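Extracellular sialidase/neuraminidase, putative (Aspergillus fumigatus, PDB 2XZI) hydrolyses glycosides of the deaminated sialic acid KDN, acting as a Kdnase of the sialidase (neuraminidase) family. Local coordinates at residues D112-L117 / L155-D160; V108-N113 / G211-R216. All coordinates share one frame; numbering follows the deposited sequence. Where two conformers were deposited one is given.

Contact 1 (D112-L117 / L155-D160); sequences DNTIYL and LTESRD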
ATOM      1  N   ASP A 112      12.813 -13.908   9.689  1.00  7.91           N
ATOM      2  CA  ASP A 112      12.496 -15.332   9.829  1.00  7.83           C
ATOM      3  C   ASP A 112      11.436 -15.779   8.831  1.00  7.79           C
ATOM      4  O   ASP A 112      11.006 -16.929   8.851  1.00  8.48           O
ATOM      5  CB  ASP A 112      12.001 -15.619  11.250  1.00  7.63           C
ATOM      6  CG  ASP A 112      10.684 -14.921  11.568  1.00  6.92           C
ATOM      7  OD1 ASP A 112      10.449 -13.794  11.052  1.00  6.33           O
ATOM      8  OD2 ASP A 112       9.859 -15.495  12.305  1.00  7.51           O
ATOM      9  N   ASN A 113      11.024 -14.841   7.975  1.00  7.96           N
ATOM     10  CA  ASN A 113       9.871 -14.988   7.073  1.00  7.31           C
ATOM     11  C   ASN A 113       8.491 -14.956   7.711  1.00  7.45           C
ATOM     12  O   ASN A 113       7.508 -15.276   7.048  1.00  8.35           O
ATOM     13  CB  ASN A 113      10.004 -16.156   6.077  1.00  7.74           C
ATOM     14  CG  ASN A 113       9.236 -15.900   4.811  1.00  6.91           C
ATOM     15  OD1 ASN A 113       9.208 -14.769   4.311  1.00  8.05           O
ATOM     16  ND2 ASN A 113       8.578 -16.938   4.287  1.00 10.68           N
ATOM     17  N   THR A 114       8.382 -14.549   8.982  1.00  6.87           N
ATOM     18  CA  THR A 114       7.055 -14.181   9.480  1.00  6.61           C
ATOM     19  C   THR A 114       6.587 -12.961   8.673  1.00  6.14           C
ATOM     20  O   THR A 114       7.328 -11.975   8.534  1.00  7.22           O
ATOM     21  CB  THR A 114       7.055 -13.824  10.963  1.00  6.91           C
ATOM     22  OG1 THR A 114       7.328 -15.013  11.721  1.00  7.10           O
ATOM     23  CG2 THR A 114       5.707 -13.258  11.403  1.00  6.73           C
ATOM     24  N   ILE A 115       5.386 -13.045   8.126  1.00  6.31           N
ATOM     25  CA  ILE A 115       4.816 -11.867   7.488  1.00  6.36           C
ATOM     26  C   ILE A 115       3.808 -11.225   8.435  1.00  6.32           C
ATOM     27  O   ILE A 115       2.773 -11.804   8.748  1.00  7.20           O
ATOM     28  CB  ILE A 115       4.164 -12.149   6.120  1.00  6.00           C
ATOM     29  CG1 ILE A 115       5.132 -12.891   5.182  1.00  7.87           C
ATOM     30  CG2 ILE A 115       3.711 -10.818   5.502  1.00  7.24           C
ATOM     31  CD1 ILE A 115       4.899 -14.414   5.152  1.00  9.24           C
ATOM     32  N   TYR A 116       4.138 -10.028   8.901  1.00  5.80           N
ATOM     33  CA  TYR A 116       3.255  -9.253   9.714  1.00  5.34           C
ATOM     34  C   TYR A 116       2.342  -8.429   8.826  1.00  5.28           C
ATOM     35  O   TYR A 116       2.779  -7.879   7.821  1.00  7.12           O
ATOM     36  CB  TYR A 116       4.063  -8.318  10.595  1.00  5.97           C
ATOM     37  CG  TYR A 116       4.747  -8.919  11.802  1.00  5.75           C
ATOM     38  CD1 TYR A 116       3.999  -9.436  12.863  1.00  6.76           C
ATOM     39  CD2 TYR A 116       6.132  -8.887  11.909  1.00  5.80           C
ATOM     40  CE1 TYR A 116       4.636  -9.942  14.000  1.00  8.00           C
ATOM     41  CE2 TYR A 116       6.768  -9.387  13.033  1.00  6.57           C
ATOM     42  CZ  TYR A 116       6.004  -9.906  14.060  1.00  6.04           C
ATOM     43  OH  TYR A 116       6.623 -10.376  15.207  1.00  8.44           O
ATOM     44  N   LEU A 117       1.068  -8.342   9.203  1.00  4.35           N
ATOM     45  CA  LEU A 117       0.127  -7.488   8.495  1.00  4.94           C
ATOM     46  C   LEU A 117      -0.626  -6.617   9.504  1.00  4.59           C
ATOM     47  O   LEU A 117      -1.470  -7.097  10.269  1.00  5.37           O
ATOM     48  CB  LEU A 117      -0.819  -8.311   7.607  1.00  4.54           C
ATOM     49  CG  LEU A 117      -1.915  -7.550   6.866  1.00  5.80           C
ATOM     50  CD1 LEU A 117      -1.340  -6.804   5.702  1.00  5.36           C
ATOM     51  CD2 LEU A 117      -2.925  -8.553   6.364  1.00  7.77           C
ATOM     52  N   LEU A 155      -3.316  -6.505  14.330  1.00  6.26           N
ATOM     53  CA  LEU A 155      -2.157  -7.196  13.778  1.00  5.46           C
ATOM     54  C   LEU A 155      -2.452  -8.669  13.579  1.00  6.15           C
ATOM     55  O   LEU A 155      -2.897  -9.352  14.503  1.00  6.24           O
ATOM     56  CB  LEU A 155      -0.944  -7.024  14.699  1.00  5.75           C
ATOM     57  CG  LEU A 155       0.347  -7.714  14.257  1.00  5.77           C
ATOM     58  CD1 LEU A 155       0.919  -7.116  12.955  1.00  5.89           C
ATOM     59  CD2 LEU A 155       1.389  -7.663  15.381  1.00  8.40           C
ATOM     60  N   THR A 156      -2.206  -9.148  12.365  1.00  6.24           N
ATOM     61  CA  THR A 156      -2.204 -10.581  12.086  1.00  6.74           C
ATOM     62  C   THR A 156      -0.841 -10.944  11.504  1.00  6.72           C
ATOM     63  O   THR A 156      -0.067 -10.067  11.083  1.00  7.36           O
ATOM     64  CB  THR A 156      -3.371 -10.972  11.153  1.00  6.74           C
ATOM     65  OG1 THR A 156      -3.263 -12.363  10.809  1.00  8.00           O
ATOM     66  CG2 THR A 156      -3.361 -10.146   9.875  1.00  8.21           C
ATOM     67  N   GLU A 157      -0.512 -12.229  11.519  1.00  7.33           N
ATOM     68  CA  GLU A 157       0.721 -12.665  10.882  1.00  7.87           C
ATOM     69  C   GLU A 157       0.575 -14.054  10.300  1.00  7.37           C
ATOM     70  O   GLU A 157      -0.353 -14.787  10.643  1.00  7.30           O
ATOM     71  CB  GLU A 157       1.922 -12.570  11.830  1.00  8.99           C
ATOM     72  CG  GLU A 157       1.903 -13.539  12.998  1.00 11.30           C
ATOM     73  CD  GLU A 157       0.964 -13.124  14.108  1.00 14.84           C
ATOM     74  OE1 GLU A 157       0.934 -11.921  14.450  1.00 13.96           O
ATOM     75  OE2 GLU A 157       0.271 -14.002  14.658  1.00 17.26           O
ATOM     76  N   SER A 158       1.473 -14.362   9.378  1.00  6.62           N
ATOM     77  CA  SER A 158       1.542 -15.690   8.781  1.00  7.15           C
ATOM     78  C   SER A 158       2.917 -16.284   9.013  1.00  7.19           C
ATOM     79  O   SER A 158       3.933 -15.599   8.877  1.00  6.80           O
ATOM     80  CB  SER A 158       1.227 -15.613   7.286  1.00  7.90           C
ATOM     81  OG  SER A 158       1.456 -16.862   6.637  1.00  6.82           O
ATOM     82  N   ARG A 159       2.929 -17.579   9.362  1.00  6.76           N
ATOM     83  CA  ARG A 159       4.186 -18.303   9.571  1.00  7.59           C
ATOM     84  C   ARG A 159       4.457 -19.302   8.448  1.00  8.08           C
ATOM     85  O   ARG A 159       5.450 -20.036   8.501  1.00  9.21           O
ATOM     86  CB  ARG A 159       4.149 -19.086  10.887  1.00  7.80           C
ATOM     87  CG  ARG A 159       3.595 -18.358  12.087  1.00  9.88           C
ATOM     88  CD  ARG A 159       4.478 -17.197  12.527  1.00  9.19           C
ATOM     89  NE  ARG A 159       3.994 -16.632  13.788  1.00  9.14           N
ATOM     90  CZ  ARG A 159       4.711 -15.822  14.568  1.00  6.76           C
ATOM     91  NH1 ARG A 159       5.930 -15.423  14.194  1.00  8.68           N
ATOM     92  NH2 ARG A 159       4.181 -15.374  15.706  1.00  9.76           N
ATOM     93  N   ASP A 160       3.575 -19.336   7.455  1.00  7.19           N
ATOM     94  CA  ASP A 160       3.638 -20.336   6.381  1.00  7.58           C
ATOM     95  C   ASP A 160       3.569 -19.692   4.995  1.00  7.69           C
ATOM     96  O   ASP A 160       2.847 -20.154   4.099  1.00  7.58           O
ATOM     97  CB  ASP A 160       2.554 -21.403   6.576  1.00  7.82           C
ATOM     98  CG  ASP A 160       1.146 -20.829   6.615  1.00  9.55           C
ATOM     99  OD1 ASP A 160       0.960 -19.611   6.370  1.00  9.58           O
ATOM    100  OD2 ASP A 160       0.194 -21.604   6.901  1.00 12.41           O
TER
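Ile115 and Ser158 bond to each other through both backbone N-H and C=O groups, as do Leu117 and Thr156, so strands 115-117 and 155-158 run antiparallel within one blade. The Ile115 N to Ser158 O bond is 3.0 Å, while Leu117 N reaches Thr156 O at 2.8 Å. Between these pairs Tyr116 faces Glu157 as a non-hydrogen-bonded pair, their CA atoms 4.4 Å apart.

Apolar contact follows both faces. Tyr116 CD1 meets Leu155 CD1 obliquely at 3.9 Å, and Thr114 CG2 sits over the centre of one face of the ring. Alongside Leu117, Thr156 turns its methyl CG2 to Leu117 CB at 3.9 Å.

Beyond the strands contact is polar. Arg159 NH1 gives a bond to Thr114 OG1 (2.9 Å) that is bent to 140° at the hydrogen, and also bonds to Gly214 O; a turn at chi2 (-67°) swings the arginine back over Glu157 CG. Thr114 OG1 donates to Asp112 OD2 at 2.6 Å, and Asp112 OD1 accepts from Thr114 N in an Asx turn.

Ser158 and Asp160, with Gly162, Thr164 and Trp165, match the Asp box of sialidases. With Arg159 donating and Asp112 accepting, the Thr114 O-H is directed and probably polarised.

Contact 2 (V108-N113 / G211-R216); sequences VVDDDN and GAPGNR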
ATOM      1  N   VAL A 108       4.742  -6.237   6.435  1.00  4.64           N
ATOM      2  CA  VAL A 108       6.192  -6.219   6.454  1.00  5.42           C
ATOM      3  C   VAL A 108       6.691  -7.652   6.659  1.00  4.92           C
ATOM      4  O   VAL A 108       6.190  -8.365   7.523  1.00  5.75           O
ATOM      5  CB  VAL A 108       6.757  -5.240   7.531  1.00  5.68           C
ATOM      6  CG1 VAL A 108       6.260  -5.589   8.941  1.00  6.39           C
ATOM      7  CG2 VAL A 108       8.300  -5.137   7.442  1.00  7.45           C
ATOM      8  N   VAL A 109       7.688  -8.027   5.874  1.00  5.86           N
ATOM      9  CA  VAL A 109       8.280  -9.346   5.971  1.00  5.95           C
ATOM     10  C   VAL A 109       9.467  -9.276   6.932  1.00  5.54           C
ATOM     11  O   VAL A 109      10.390  -8.490   6.743  1.00  7.18           O
ATOM     12  CB  VAL A 109       8.732  -9.876   4.596  1.00  5.92           C
ATOM     13  CG1 VAL A 109       9.396 -11.262   4.759  1.00  7.37           C
ATOM     14  CG2 VAL A 109       7.557  -9.938   3.600  1.00  6.91           C
ATOM     15  N   ASP A 110       9.419 -10.102   7.979  1.00  5.86           N
ATOM     16  CA  ASP A 110      10.516 -10.159   8.954  1.00  6.58           C
ATOM     17  C   ASP A 110      11.589 -11.174   8.547  1.00  7.11           C
ATOM     18  O   ASP A 110      11.372 -11.955   7.620  1.00  7.06           O
ATOM     19  CB  ASP A 110       9.989 -10.427  10.365  1.00  6.00           C
ATOM     20  CG  ASP A 110      10.797  -9.713  11.446  1.00  5.96           C
ATOM     21  OD1 ASP A 110      11.973  -9.340  11.196  1.00  6.07           O
ATOM     22  OD2 ASP A 110      10.245  -9.530  12.550  1.00  6.60           O
ATOM     23  N   ASP A 111      12.733 -11.169   9.247  1.00  7.77           N
ATOM     24  CA  ASP A 111      13.931 -11.935   8.836  0.50  8.31           C
ATOM     25  C   ASP A 111      13.718 -13.447   8.830  1.00  8.64           C
ATOM     26  O   ASP A 111      14.396 -14.183   8.092  1.00  9.01           O
ATOM     27  CB  ASP A 111      15.125 -11.657   9.764  0.50  8.57           C
ATOM     28  CG  ASP A 111      15.517 -10.195   9.827  0.50  8.69           C
ATOM     29  OD1 ASP A 111      15.054  -9.389   8.988  0.50  8.75           O
ATOM     30  OD2 ASP A 111      16.308  -9.858  10.730  0.50  8.64           O
ATOM     31  N   ASP A 112      12.813 -13.908   9.689  1.00  7.91           N
ATOM     32  CA  ASP A 112      12.496 -15.332   9.829  1.00  7.83           C
ATOM     33  C   ASP A 112      11.436 -15.779   8.831  1.00  7.79           C
ATOM     34  O   ASP A 112      11.006 -16.929   8.851  1.00  8.48           O
ATOM     35  CB  ASP A 112      12.001 -15.619  11.250  1.00  7.63           C
ATOM     36  CG  ASP A 112      10.684 -14.921  11.568  1.00  6.92           C
ATOM     37  OD1 ASP A 112      10.449 -13.794  11.052  1.00  6.33           O
ATOM     38  OD2 ASP A 112       9.859 -15.495  12.305  1.00  7.51           O
ATOM     39  N   ASN A 113      11.024 -14.841   7.975  1.00  7.96           N
ATOM     40  CA  ASN A 113       9.871 -14.988   7.073  1.00  7.31           C
ATOM     41  C   ASN A 113       8.491 -14.956   7.711  1.00  7.45           C
ATOM     42  O   ASN A 113       7.508 -15.276   7.048  1.00  8.35           O
ATOM     43  CB  ASN A 113      10.004 -16.156   6.077  1.00  7.74           C
ATOM     44  CG  ASN A 113       9.236 -15.900   4.811  1.00  6.91           C
ATOM     45  OD1 ASN A 113       9.208 -14.769   4.311  1.00  8.05           O
ATOM     46  ND2 ASN A 113       8.578 -16.938   4.287  1.00 10.68           N
ATOM     47  N   GLY A 211      13.682  -6.479  18.583  1.00  9.04           N
ATOM     48  CA  GLY A 211      13.887  -7.819  19.130  1.00  9.56           C
ATOM     49  C   GLY A 211      13.835  -8.911  18.089  1.00  9.43           C
ATOM     50  O   GLY A 211      14.150  -8.691  16.913  1.00 10.88           O
ATOM     51  N   ALA A 212      13.449 -10.103  18.534  1.00  9.23           N
ATOM     52  CA  ALA A 212      13.557 -11.320  17.746  1.00  8.67           C
ATOM     53  C   ALA A 212      12.623 -11.295  16.537  1.00  8.19           C
ATOM     54  O   ALA A 212      11.426 -11.041  16.695  1.00  8.91           O
ATOM     55  CB  ALA A 212      13.246 -12.524  18.642  1.00  8.86           C
ATOM     56  N   PRO A 213      13.169 -11.546  15.325  1.00  7.61           N
ATOM     57  CA  PRO A 213      12.299 -11.622  14.137  1.00  7.18           C
ATOM     58  C   PRO A 213      11.059 -12.494  14.329  1.00  6.88           C
ATOM     59  O   PRO A 213      11.137 -13.650  14.790  1.00  7.07           O
ATOM     60  CB  PRO A 213      13.227 -12.206  13.085  1.00  7.11           C
ATOM     61  CG  PRO A 213      14.555 -11.607  13.431  1.00  7.63           C
ATOM     62  CD  PRO A 213      14.595 -11.596  14.950  1.00  7.93           C
ATOM     63  N   GLY A 214       9.908 -11.931  13.974  1.00  6.38           N
ATOM     64  CA  GLY A 214       8.645 -12.639  14.118  1.00  6.99           C
ATOM     65  C   GLY A 214       8.163 -12.792  15.554  1.00  6.97           C
ATOM     66  O   GLY A 214       7.144 -13.433  15.806  1.00  8.14           O
ATOM     67  N   ASN A 215       8.899 -12.183  16.489  1.00  7.78           N
ATOM     68  CA  ASN A 215       8.486 -12.125  17.904  0.50  7.70           C
ATOM     69  C   ASN A 215       8.847 -10.750  18.457  1.00  8.39           C
ATOM     70  O   ASN A 215       9.402 -10.603  19.563  1.00  9.44           O
ATOM     71  CB  ASN A 215       9.111 -13.252  18.749  0.50  7.51           C
ATOM     72  CG  ASN A 215       8.315 -14.562  18.698  0.50  7.12           C
ATOM     73  OD1 ASN A 215       7.309 -14.734  19.402  0.50  9.88           O
ATOM     74  ND2 ASN A 215       8.780 -15.501  17.881  0.50  5.37           N
ATOM     75  N   ARG A 216       8.491  -9.725  17.687  1.00  8.41           N
ATOM     76  CA  ARG A 216       8.879  -8.357  18.002  1.00  8.39           C
ATOM     77  C   ARG A 216       8.100  -7.747  19.142  1.00  8.91           C
ATOM     78  O   ARG A 216       6.950  -8.093  19.372  1.00  9.40           O
ATOM     79  CB  ARG A 216       8.698  -7.466  16.768  1.00  8.57           C
ATOM     80  CG  ARG A 216       9.504  -7.908  15.545  1.00  7.79           C
ATOM     81  CD  ARG A 216      11.011  -7.757  15.712  1.00  8.60           C
ATOM     82  NE  ARG A 216      11.640  -7.905  14.411  1.00  6.83           N
ATOM     83  CZ  ARG A 216      12.779  -7.338  14.054  1.00  7.67           C
ATOM     84  NH1 ARG A 216      13.458  -6.574  14.918  1.00  7.97           N
ATOM     85  NH2 ARG A 216      13.241  -7.525  12.825  1.00  8.28           N
TER
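The hairpin turn joining strands 101-109 and 115-122 of one propeller blade meets the loop between strands 205-210 and 217-222 of the next. Asp110 opens a type I turn ending at Asn113, and Ala212 to Asn215 form a type II turn whose third residue, Gly214, has positive phi (72°).

Arg216 grips the Asp110 carboxylate side-on, with NH2 to OD1 at 2.7 Å and NE to OD2 at 2.8 Å. The two flat groups are nearly coplanar, 10° apart, and each oxygen uses its syn lone pair; the NE bond is almost straight at 177°. Gly214 N reaches Asp110 OD2 at 2.8 Å from above the carboxylate plane, and Asp111 N meets Asp110 OD1 at 2.8 Å on its anti side, tilted out of that plane. Four bonds therefore fix the rotation of this buried carboxylate. Arg216 NH2 also has the carbonyl of Gly196 as a partner.

Pro213 CB lies above two carboxylate planes, 3.7 Å from Asp110 OD1 and 3.8 Å from Asp112 OD1, while Pro213 CG rests on Asp111 CB at 3.7 Å.

The side-on salt bridge thus ties one blade's hairpin turn to the next blade's connecting loop in the sialidase beta-propeller fold.

Contact 1 lies within one blade and is mostly buried, whereas contact 2 is partly buried, farther from the centre of the chain, and spans two successive blades. They share Asp112 and Asn113, and strands 101-109 and 115-122, joined by the turn, are neighbours in one sheet. Backbone pairing dominates contact 1; a charged pair and a turn amide carry contact 2. Direct ties link them: Arg159 NH1 probably bonds to Gly214 O, and the Tyr116 hydroxyl is hydrogen-bonded to Arg216 N, while Tyr116 CE2 packs on Asp110 OD2. Tyr116 on one strand and Arg159 just past the other thus both reach the 211-216 loop, extending the interblade junction beyond the salt bridge.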